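PDB 3U5R: uncharacterized protein from Sinorhizobium meliloti, which is of unknown function but carries a thioredoxin-like domain of the AhpC/TSA family, consistent with an antioxidant or oxidoreductase role. Local coordinates for residues A82-A94 against A176-G188. Sequence-based numbering, arbitrary orientation.
Sequences AKFAGDYAGQGLA and ADLRAAVDAVLKG
Arg179 reaches from helix 176-186 to Asp87 on helix 78-88, joining two near-parallel helices (18° between the segments 82-88 and 176-186) that pack on one side of the central mixed sheet of a thioredoxin-like fold. The pair illustrates how a few polar groups can close over an apolar interface. Both terminal nitrogens of the guanidinium converge on one carboxylate oxygen: NH2 of Arg179 lies 2.7 Å and NH1 3.0 Å from OD2 of Asp87, which takes the NH1 bond on its anti lone pair. NE makes a weak bond to the carbonyl of Thr174. With CG turned beside the backbone N (chi1 -71°) and the chain extended to NE, the arginine runs antiparallel to the Phe84 side chain, its CG at the ring edge and one guanidinium face against CD1. On the sheet side, Val182, packed on Leu149 of strand 146-150, sends CG2 to Phe84 and lays CG1 over a face of the Tyr88 ring. Replacing Arg179 with an alanine is likely to leave the Asp87 carboxylate without its cationic mate and uncover the Phe84 edge. The Tyr88 hydroxyl donates to OD1 of Asp183 at 2.6 Å, from above the carboxylate plane, and accepts from a water that in turn accepts from Arg179 NH1.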
# COMPACT_ATOMS: atom_id res chain seq x y z
N ALA A 82 -0.22 -10.46 1.68
CA ALA A 82 0.46 -10.96 2.84
C ALA A 82 1.57 -11.93 2.39
O ALA A 82 2.70 -11.92 2.95
CB ALA A 82 -0.56 -11.64 3.82
N LYS A 83 1.28 -12.74 1.38
CA LYS A 83 2.29 -13.66 0.83
C LYS A 83 3.49 -12.89 0.20
O LYS A 83 4.71 -13.16 0.47
CB LYS A 83 1.60 -14.55 -0.23
CG LYS A 83 2.56 -15.40 -1.12
CD LYS A 83 3.44 -16.28 -0.26
CE LYS A 83 4.10 -17.40 -1.14
NZ LYS A 83 3.12 -17.57 -2.30
N PHE A 84 3.15 -11.90 -0.63
CA PHE A 84 4.16 -11.03 -1.27
C PHE A 84 5.06 -10.40 -0.21
O PHE A 84 6.29 -10.48 -0.30
CB PHE A 84 3.40 -9.93 -2.02
CG PHE A 84 4.24 -8.76 -2.45
CD1 PHE A 84 4.93 -8.79 -3.62
CD2 PHE A 84 4.29 -7.61 -1.71
CE1 PHE A 84 5.70 -7.65 -4.07
CE2 PHE A 84 5.03 -6.48 -2.18
CZ PHE A 84 5.73 -6.54 -3.32
N ALA A 85 4.45 -9.69 0.75
CA ALA A 85 5.30 -9.01 1.75
C ALA A 85 6.21 -10.04 2.48
O ALA A 85 7.39 -9.78 2.64
CB ALA A 85 4.49 -8.17 2.74
N GLY A 86 5.64 -11.18 2.89
CA GLY A 86 6.42 -12.25 3.55
C GLY A 86 7.54 -12.77 2.64
O GLY A 86 8.71 -12.93 3.08
N ASP A 87 7.25 -12.98 1.37
CA ASP A 87 8.24 -13.50 0.45
C ASP A 87 9.49 -12.60 0.44
O ASP A 87 10.58 -13.10 0.25
CB ASP A 87 7.72 -13.49 -1.00
CG ASP A 87 6.85 -14.70 -1.35
OD1 ASP A 87 6.79 -15.63 -0.51
OD2 ASP A 87 6.18 -14.65 -2.45
N TYR A 88 9.29 -11.28 0.50
CA TYR A 88 10.41 -10.32 0.37
C TYR A 88 11.02 -9.86 1.70
O TYR A 88 12.02 -9.08 1.71
CB TYR A 88 9.96 -9.06 -0.40
CG TYR A 88 9.93 -9.32 -1.89
CD1 TYR A 88 11.08 -9.27 -2.66
CD2 TYR A 88 8.77 -9.67 -2.49
CE1 TYR A 88 11.03 -9.54 -4.05
CE2 TYR A 88 8.69 -9.92 -3.85
CZ TYR A 88 9.80 -9.87 -4.62
OH TYR A 88 9.63 -10.13 -5.97
N ALA A 89 10.40 -10.28 2.80
CA ALA A 89 10.89 -9.86 4.14
C ALA A 89 12.29 -10.46 4.31
O ALA A 89 12.50 -11.67 4.17
CB ALA A 89 9.90 -10.32 5.31
N GLY A 90 13.30 -9.63 4.50
CA GLY A 90 14.63 -10.24 4.55
C GLY A 90 15.38 -10.13 3.23
O GLY A 90 16.60 -10.37 3.22
N GLN A 91 14.69 -9.75 2.13
CA GLN A 91 15.37 -9.52 0.84
C GLN A 91 15.63 -8.01 0.62
O GLN A 91 16.32 -7.65 -0.30
CB GLN A 91 14.59 -10.04 -0.34
CG GLN A 91 14.41 -11.54 -0.20
CD GLN A 91 14.33 -12.17 -1.53
OE1 GLN A 91 15.36 -12.46 -2.15
NE2 GLN A 91 13.10 -12.34 -2.02
N GLY A 92 15.04 -7.18 1.46
CA GLY A 92 15.34 -5.77 1.45
C GLY A 92 14.11 -4.92 1.14
O GLY A 92 14.23 -3.72 1.09
N LEU A 93 12.92 -5.54 1.06
CA LEU A 93 11.69 -4.76 0.93
C LEU A 93 11.01 -4.52 2.30
O LEU A 93 10.81 -5.48 3.05
CB LEU A 93 10.72 -5.52 0.04
CG LEU A 93 9.37 -4.86 -0.02
CD1 LEU A 93 9.49 -3.65 -0.96
CD2 LEU A 93 8.38 -5.85 -0.55
N ALA A 94 10.71 -3.26 2.62
CA ALA A 94 9.82 -2.90 3.70
C ALA A 94 8.45 -2.61 3.11
O ALA A 94 8.35 -1.94 2.09
CB ALA A 94 10.34 -1.67 4.45
N ALA A 176 2.37 -9.96 -10.01
CA ALA A 176 3.55 -9.94 -10.92
C ALA A 176 4.08 -8.55 -11.28
O ALA A 176 5.29 -8.37 -11.30
CB ALA A 176 3.29 -10.77 -12.25
N ASP A 177 3.21 -7.56 -11.52
CA ASP A 177 3.68 -6.18 -11.81
C ASP A 177 4.51 -5.60 -10.65
O ASP A 177 5.64 -5.11 -10.88
CB ASP A 177 2.51 -5.21 -12.15
CG ASP A 177 1.80 -5.56 -13.50
OD1 ASP A 177 1.87 -6.72 -13.89
OD2 ASP A 177 1.10 -4.71 -14.14
N LEU A 178 3.99 -5.69 -9.43
CA LEU A 178 4.73 -5.20 -8.26
C LEU A 178 5.96 -6.01 -7.98
O LEU A 178 7.02 -5.46 -7.69
CB LEU A 178 3.84 -5.18 -7.00
CG LEU A 178 3.68 -3.93 -6.21
CD1 LEU A 178 3.24 -4.31 -4.79
CD2 LEU A 178 4.85 -2.96 -6.26
N ARG A 179 5.85 -7.33 -8.10
CA ARG A 179 7.02 -8.19 -7.93
C ARG A 179 8.12 -7.82 -8.89
O ARG A 179 9.23 -7.65 -8.49
CB ARG A 179 6.65 -9.66 -8.09
CG ARG A 179 5.80 -10.14 -6.86
CD ARG A 179 5.20 -11.61 -7.13
NE ARG A 179 4.54 -12.18 -5.95
CZ ARG A 179 5.14 -12.77 -4.93
NH1 ARG A 179 6.45 -13.00 -4.91
NH2 ARG A 179 4.39 -13.31 -3.97
N ALA A 180 7.79 -7.70 -10.18
CA ALA A 180 8.81 -7.30 -11.15
C ALA A 180 9.48 -5.96 -10.78
O ALA A 180 10.71 -5.85 -10.84
CB ALA A 180 8.21 -7.27 -12.62
N ALA A 181 8.71 -4.98 -10.34
CA ALA A 181 9.22 -3.66 -9.92
C ALA A 181 10.16 -3.78 -8.68
O ALA A 181 11.28 -3.26 -8.66
CB ALA A 181 8.04 -2.71 -9.62
N VAL A 182 9.73 -4.54 -7.66
CA VAL A 182 10.59 -4.77 -6.50
C VAL A 182 11.91 -5.45 -6.86
O VAL A 182 12.99 -5.00 -6.40
CB VAL A 182 9.84 -5.58 -5.39
CG1 VAL A 182 10.83 -5.88 -4.21
CG2 VAL A 182 8.67 -4.73 -4.90
N ASP A 183 11.83 -6.52 -7.69
CA ASP A 183 13.01 -7.24 -8.15
C ASP A 183 14.00 -6.27 -8.85
O ASP A 183 15.20 -6.33 -8.60
CB ASP A 183 12.63 -8.30 -9.17
CG ASP A 183 11.91 -9.54 -8.51
OD1 ASP A 183 11.87 -9.65 -7.26
OD2 ASP A 183 11.41 -10.41 -9.24
N ALA A 184 13.50 -5.43 -9.76
CA ALA A 184 14.29 -4.46 -10.46
C ALA A 184 14.96 -3.54 -9.43
O ALA A 184 16.18 -3.26 -9.50
CB ALA A 184 13.37 -3.61 -11.37
N VAL A 185 14.18 -2.98 -8.50
CA VAL A 185 14.79 -2.08 -7.49
C VAL A 185 15.88 -2.83 -6.68
O VAL A 185 16.99 -2.30 -6.46
CB VAL A 185 13.77 -1.48 -6.45
CG1 VAL A 185 14.53 -0.74 -5.31
CG2 VAL A 185 12.74 -0.55 -7.14
N LEU A 186 15.55 -4.02 -6.20
CA LEU A 186 16.48 -4.69 -5.31
C LEU A 186 17.77 -5.07 -6.09
O LEU A 186 18.84 -5.08 -5.50
CB LEU A 186 15.86 -5.96 -4.68
CG LEU A 186 14.74 -5.74 -3.65
CD1 LEU A 186 14.40 -7.14 -3.11
CD2 LEU A 186 15.24 -4.76 -2.55
N LYS A 187 17.66 -5.39 -7.40
CA LYS A 187 18.83 -5.70 -8.21
C LYS A 187 19.53 -4.44 -8.76
O LYS A 187 20.43 -4.56 -9.57
CB LYS A 187 18.52 -6.57 -9.43
CG LYS A 187 17.89 -7.95 -9.21
CD LYS A 187 17.96 -8.74 -10.56
CE LYS A 187 16.60 -9.35 -11.02
NZ LYS A 187 16.11 -10.43 -10.10
N GLY A 188 19.11 -3.26 -8.34
CA GLY A 188 19.63 -2.02 -8.87
C GLY A 188 19.30 -1.75 -10.33
O GLY A 188 20.02 -0.98 -10.96
O HOH W 1 8.62 -12.48 -6.54